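Local coordinates for protein lovastatin nonaketide synthase, polyketide synthase component (Aspergillus terreus, PDB 7CPX) that builds the nonaketide dihydromonacolin L of the lovastatin pathway from malonyl-CoA, using S-adenosylmethionine and NADPH together with its partner LovC, at residues L966-N972 with L1042-V1048; F1702-T1706 with M2259-L2263. The protein carries 2 engineered substitutions. All coordinates share one frame; numbering follows the deposited sequence.

One megasynthase chain illustrates two ways of joining distant sequence: a strand pair within a domain, and side-chain packing between parts hundreds of residues apart. Interaction 1 lies in the dehydratase domain, where the side chain of L1042 is about 11 Å from that of H985, the predicted proton acceptor; the sheet face that carries S967, Q969 and T1045 packs against the second subunit. Interaction 2 brings 1702-1706 against a helix of the ketoreductase domain, whose NADP pocket is filled in this structure, though the contact itself lies away from that pocket and from the predicted catalytic residues. The two contacts do not touch: their centres are 74 Å apart and their nearest atoms about 57 Å.

Interaction 1. Residues L966-N972 with L1042-V1048; sequences LSFQWLN and LNLTADV
The ladder from S967-D1047 to N972-L1042 joins two neighbouring antiparallel strands of the predicted N-terminal hotdog fold of the dehydratase domain. Backbone bonds run both ways at F968-A1046, W970-L1044 and N972-L1042, and just beyond the ladder V1048 N donates to L966 O at 2.9 Å. Between them lie non-hydrogen-bonded pairs such as Q969-T1045, whose CA atoms approach to 4.1 Å. One face of the pair carries W970, L1044 and A1046. With chi1 at -66°, the indole swings along the strands past its direct partner and presents its edge to A1046, CZ3 lying 3.6 Å from CB in the plane of the ring. L1044 lies alongside it, its CG 4.1 Å from W970 CE3. Both W970 and L1044 then reach A1005 of helix 995-1012, the "sausage" that the curved sheet of a hotdog fold wraps. S967, Q969, T1045 and D1047 line the reverse face, against the second subunit. S967 OG stands opposite its own backbone N (chi1 178°), beside the carbonyl carbon, and from there donates to D1047 OD1 at 2.8 Å, using the anti lone pair of the carboxylate. The other oxygen, OD2, comes close to OD2 of D1047 of the second subunit, a proximity of like charges that might raise the pKa of one of them. The extended Q969 chain runs past T1045 OG1, but NE2 finds its hydrogen-bond acceptor across the interface, in Y962 O of the second subunit. Farther along, the L971 side chain runs slantwise to that of N1043, its CD2 3.3 Å from ND2.

Interaction 2. Residues F1702-T1706 with M2259-L2263; sequences FAGLT and MEMVL
Segments 1702-1706 and 2259-2263 keep their backbones well apart, F1702 lying nearest L2263 (CA-CA 9.1 Å) and L1705 nearest E2260. The first leads into helix 1705-1719; the second is one turn of helix 2256-2276 in the ketoreductase domain. Ketoreductases of this family typically pair a catalytic Rossmann-fold half with a truncated, non-catalytic half that resembles it, in a pseudo-dimer of the short-chain dehydrogenase type. The strand and helix order around 1702-1706 is consistent with that second half, and the contact with the helical seam between the two. Between these two segments the contact is made by side chains. M2259 and L2263 sit one turn apart, linked by the helical bond from L2263 N to M2259 O, and so offer neighbouring apolar groups to the opposite segment. F1702 meets both. Its ring turns an edge to L2263, with CD2 of the leucine 3.3 Å from CD2 of the phenylalanine and close to the ring plane. M2259 folds twice, at chi2 (-66°) and chi3 (-65°), which carries its methyl CE round to F1702 CE2 at 3.4 Å, in an oblique approach. Helices 1735-1750 and 2305-2323 supply further neighbours to the ring, among them M1743 and A2309. L1705 points toward the ketoreductase helix and touches the same two residues: CD1 lies 4.0 Å from M2259 CE. Toward the more exposed margin, the extended E2260 chain brings OE2 beside the methyl CG2 of T1706 rather than its hydroxyl. Back in the buried part, L1705 and L2263 meet tip to tip, CD1 of the first 3.9 Å from CD2 of the second.

Interaction 1. Residues L966-N972 with L1042-V1048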
# COMPACT_ATOMS: atom_id res chain seq x y z
N LEU A 966 -3.96 2.42 -10.31
CA LEU A 966 -5.27 2.32 -9.68
C LEU A 966 -5.20 2.37 -8.16
O LEU A 966 -6.22 2.68 -7.53
CB LEU A 966 -5.96 1.02 -10.11
CG LEU A 966 -6.57 0.99 -11.51
CD1 LEU A 966 -7.66 2.04 -11.65
CD2 LEU A 966 -5.51 1.18 -12.58
N SER A 967 -4.05 2.07 -7.57
CA SER A 967 -3.89 2.12 -6.12
C SER A 967 -2.55 2.76 -5.80
O SER A 967 -1.53 2.42 -6.40
CB SER A 967 -3.96 0.72 -5.50
OG SER A 967 -3.76 0.77 -4.10
N PHE A 968 -2.56 3.67 -4.83
CA PHE A 968 -1.39 4.45 -4.47
C PHE A 968 -1.27 4.49 -2.96
O PHE A 968 -2.27 4.39 -2.25
CB PHE A 968 -1.49 5.89 -5.00
CG PHE A 968 -1.72 5.98 -6.49
CD1 PHE A 968 -2.95 5.67 -7.03
CD2 PHE A 968 -0.70 6.39 -7.33
CE1 PHE A 968 -3.16 5.76 -8.39
CE2 PHE A 968 -0.91 6.48 -8.69
CZ PHE A 968 -2.14 6.17 -9.22
N GLN A 969 -0.04 4.64 -2.47
CA GLN A 969 0.19 4.80 -1.04
C GLN A 969 1.41 5.70 -0.86
O GLN A 969 2.55 5.23 -0.96
CB GLN A 969 0.37 3.46 -0.35
CG GLN A 969 0.39 3.55 1.16
CD GLN A 969 0.34 2.20 1.83
OE1 GLN A 969 0.63 1.17 1.21
NE2 GLN A 969 -0.03 2.18 3.11
N TRP A 970 1.17 6.98 -0.60
CA TRP A 970 2.25 7.91 -0.32
C TRP A 970 2.68 7.77 1.13
O TRP A 970 1.86 7.89 2.04
CB TRP A 970 1.81 9.34 -0.60
CG TRP A 970 1.53 9.61 -2.04
CD1 TRP A 970 2.39 10.14 -2.95
CD2 TRP A 970 0.31 9.37 -2.74
NE1 TRP A 970 1.78 10.24 -4.18
CE2 TRP A 970 0.50 9.77 -4.07
CE3 TRP A 970 -0.93 8.84 -2.36
CZ2 TRP A 970 -0.50 9.66 -5.03
CZ3 TRP A 970 -1.92 8.74 -3.31
CH2 TRP A 970 -1.70 9.15 -4.63
N LEU A 971 3.97 7.53 1.33
CA LEU A 971 4.54 7.29 2.64
C LEU A 971 5.38 8.49 3.05
O LEU A 971 6.21 8.96 2.26
CB LEU A 971 5.40 6.02 2.64
CG LEU A 971 4.74 4.80 1.99
CD1 LEU A 971 5.75 3.69 1.80
CD2 LEU A 971 3.57 4.32 2.82
N ASN A 972 5.18 8.97 4.27
CA ASN A 972 5.91 10.12 4.77
C ASN A 972 6.07 9.97 6.27
O ASN A 972 5.33 9.24 6.93
CB ASN A 972 5.19 11.43 4.43
CG ASN A 972 5.96 12.66 4.87
OD1 ASN A 972 7.08 12.56 5.36
ND2 ASN A 972 5.37 13.83 4.67
N LEU A 1042 2.82 9.19 8.30
CA LEU A 1042 1.57 9.39 7.59
C LEU A 1042 1.62 8.61 6.28
O LEU A 1042 2.51 8.84 5.45
CB LEU A 1042 1.32 10.88 7.31
CG LEU A 1042 1.15 11.78 8.53
CD1 LEU A 1042 0.87 13.20 8.09
CD2 LEU A 1042 0.03 11.28 9.42
N ASN A 1043 0.68 7.70 6.11
CA ASN A 1043 0.57 6.89 4.90
C ASN A 1043 -0.79 7.16 4.29
O ASN A 1043 -1.81 6.73 4.82
CB ASN A 1043 0.76 5.41 5.21
CG ASN A 1043 1.99 5.14 6.05
OD1 ASN A 1043 1.95 4.37 7.01
ND2 ASN A 1043 3.10 5.79 5.70
N LEU A 1044 -0.81 7.91 3.19
CA LEU A 1044 -2.05 8.20 2.48
C LEU A 1044 -2.24 7.14 1.41
O LEU A 1044 -1.55 7.14 0.39
CB LEU A 1044 -2.02 9.60 1.88
CG LEU A 1044 -3.14 9.90 0.88
CD1 LEU A 1044 -4.48 9.40 1.39
CD2 LEU A 1044 -3.22 11.39 0.60
N THR A 1045 -3.17 6.23 1.65
CA THR A 1045 -3.52 5.20 0.68
C THR A 1045 -4.76 5.65 -0.08
O THR A 1045 -5.83 5.83 0.52
CB THR A 1045 -3.78 3.86 1.39
OG1 THR A 1045 -2.64 3.51 2.17
CG2 THR A 1045 -4.06 2.77 0.37
N ALA A 1046 -4.62 5.82 -1.39
CA ALA A 1046 -5.70 6.29 -2.25
C ALA A 1046 -5.92 5.27 -3.35
O ALA A 1046 -5.01 4.99 -4.13
CB ALA A 1046 -5.36 7.66 -2.84
N ASP A 1047 -7.13 4.73 -3.42
CA ASP A 1047 -7.47 3.68 -4.36
C ASP A 1047 -8.64 4.15 -5.20
O ASP A 1047 -9.74 4.38 -4.67
CB ASP A 1047 -7.82 2.40 -3.61
CG ASP A 1047 -7.00 2.23 -2.36
OD1 ASP A 1047 -5.82 1.82 -2.46
OD2 ASP A 1047 -7.52 2.53 -1.26
N VAL A 1048 -8.42 4.30 -6.51
CA VAL A 1048 -9.44 4.82 -7.40
C VAL A 1048 -10.47 3.71 -7.62
O VAL A 1048 -10.28 2.84 -8.47
CB VAL A 1048 -8.85 5.33 -8.72
CG1 VAL A 1048 -7.84 4.36 -9.26
CG2 VAL A 1048 -9.95 5.54 -9.74

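Interaction 2. Residues F1702-T1706 with M2259-L2263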
# COMPACT_ATOMS: atom_id res chain seq x y z
N PHE A 1702 -38.63 58.45 41.65
CA PHE A 1702 -38.63 58.26 40.21
C PHE A 1702 -39.95 58.63 39.55
O PHE A 1702 -40.04 58.61 38.32
CB PHE A 1702 -38.25 56.81 39.89
CG PHE A 1702 -36.79 56.54 40.02
CD1 PHE A 1702 -36.18 56.53 41.26
CD2 PHE A 1702 -36.01 56.32 38.90
CE1 PHE A 1702 -34.83 56.30 41.39
CE2 PHE A 1702 -34.66 56.09 39.02
CZ PHE A 1702 -34.07 56.07 40.26
N ALA A 1703 -40.97 58.97 40.34
CA ALA A 1703 -42.17 59.58 39.80
C ALA A 1703 -42.09 61.10 39.76
O ALA A 1703 -42.88 61.73 39.06
CB ALA A 1703 -43.39 59.16 40.63
N GLY A 1704 -41.15 61.69 40.49
CA GLY A 1704 -41.04 63.14 40.57
C GLY A 1704 -39.62 63.67 40.51
O GLY A 1704 -39.31 64.68 41.15
N LEU A 1705 -38.73 63.00 39.76
CA LEU A 1705 -37.35 63.44 39.69
C LEU A 1705 -37.22 64.87 39.17
O LEU A 1705 -36.22 65.53 39.46
CB LEU A 1705 -36.53 62.51 38.79
CG LEU A 1705 -36.43 61.06 39.25
CD1 LEU A 1705 -35.77 60.20 38.19
CD2 LEU A 1705 -35.68 60.95 40.57
N THR A 1706 -38.21 65.35 38.42
CA THR A 1706 -38.15 66.69 37.86
C THR A 1706 -38.22 67.77 38.93
O THR A 1706 -37.99 68.95 38.62
CB THR A 1706 -39.28 66.89 36.86
OG1 THR A 1706 -40.54 66.55 37.46
CG2 THR A 1706 -39.06 66.03 35.62
N MET A 2259 -30.60 61.10 33.74
CA MET A 2259 -31.55 60.18 34.35
C MET A 2259 -32.77 60.00 33.46
O MET A 2259 -33.19 58.87 33.19
CB MET A 2259 -31.96 60.69 35.73
CG MET A 2259 -30.94 60.42 36.82
SD MET A 2259 -30.71 58.66 37.17
CE MET A 2259 -32.32 58.22 37.81
N GLU A 2260 -33.35 61.10 32.99
CA GLU A 2260 -34.50 61.01 32.10
C GLU A 2260 -34.12 60.33 30.79
O GLU A 2260 -34.87 59.48 30.28
CB GLU A 2260 -35.08 62.40 31.83
CG GLU A 2260 -35.69 63.05 33.06
CD GLU A 2260 -36.26 64.42 32.76
OE1 GLU A 2260 -35.99 64.96 31.66
OE2 GLU A 2260 -36.99 64.96 33.62
N MET A 2261 -32.95 60.66 30.25
CA MET A 2261 -32.53 60.10 28.97
C MET A 2261 -32.47 58.58 29.04
O MET A 2261 -32.86 57.90 28.09
CB MET A 2261 -31.16 60.67 28.59
CG MET A 2261 -30.69 60.31 27.20
SD MET A 2261 -28.92 60.60 26.97
CE MET A 2261 -28.76 62.29 27.55
N VAL A 2262 -31.98 58.04 30.15
CA VAL A 2262 -31.87 56.59 30.26
C VAL A 2262 -33.17 55.95 30.74
O VAL A 2262 -33.44 54.79 30.40
CB VAL A 2262 -30.71 56.22 31.20
CG1 VAL A 2262 -30.61 54.71 31.34
CG2 VAL A 2262 -29.41 56.80 30.69
N LEU A 2263 -33.99 56.66 31.51
CA LEU A 2263 -35.21 56.07 32.05
C LEU A 2263 -36.32 56.06 31.01
O LEU A 2263 -36.86 55.00 30.68
CB LEU A 2263 -35.67 56.85 33.29
CG LEU A 2263 -35.25 56.29 34.65
CD1 LEU A 2263 -33.75 56.15 34.75
CD2 LEU A 2263 -35.77 57.19 35.74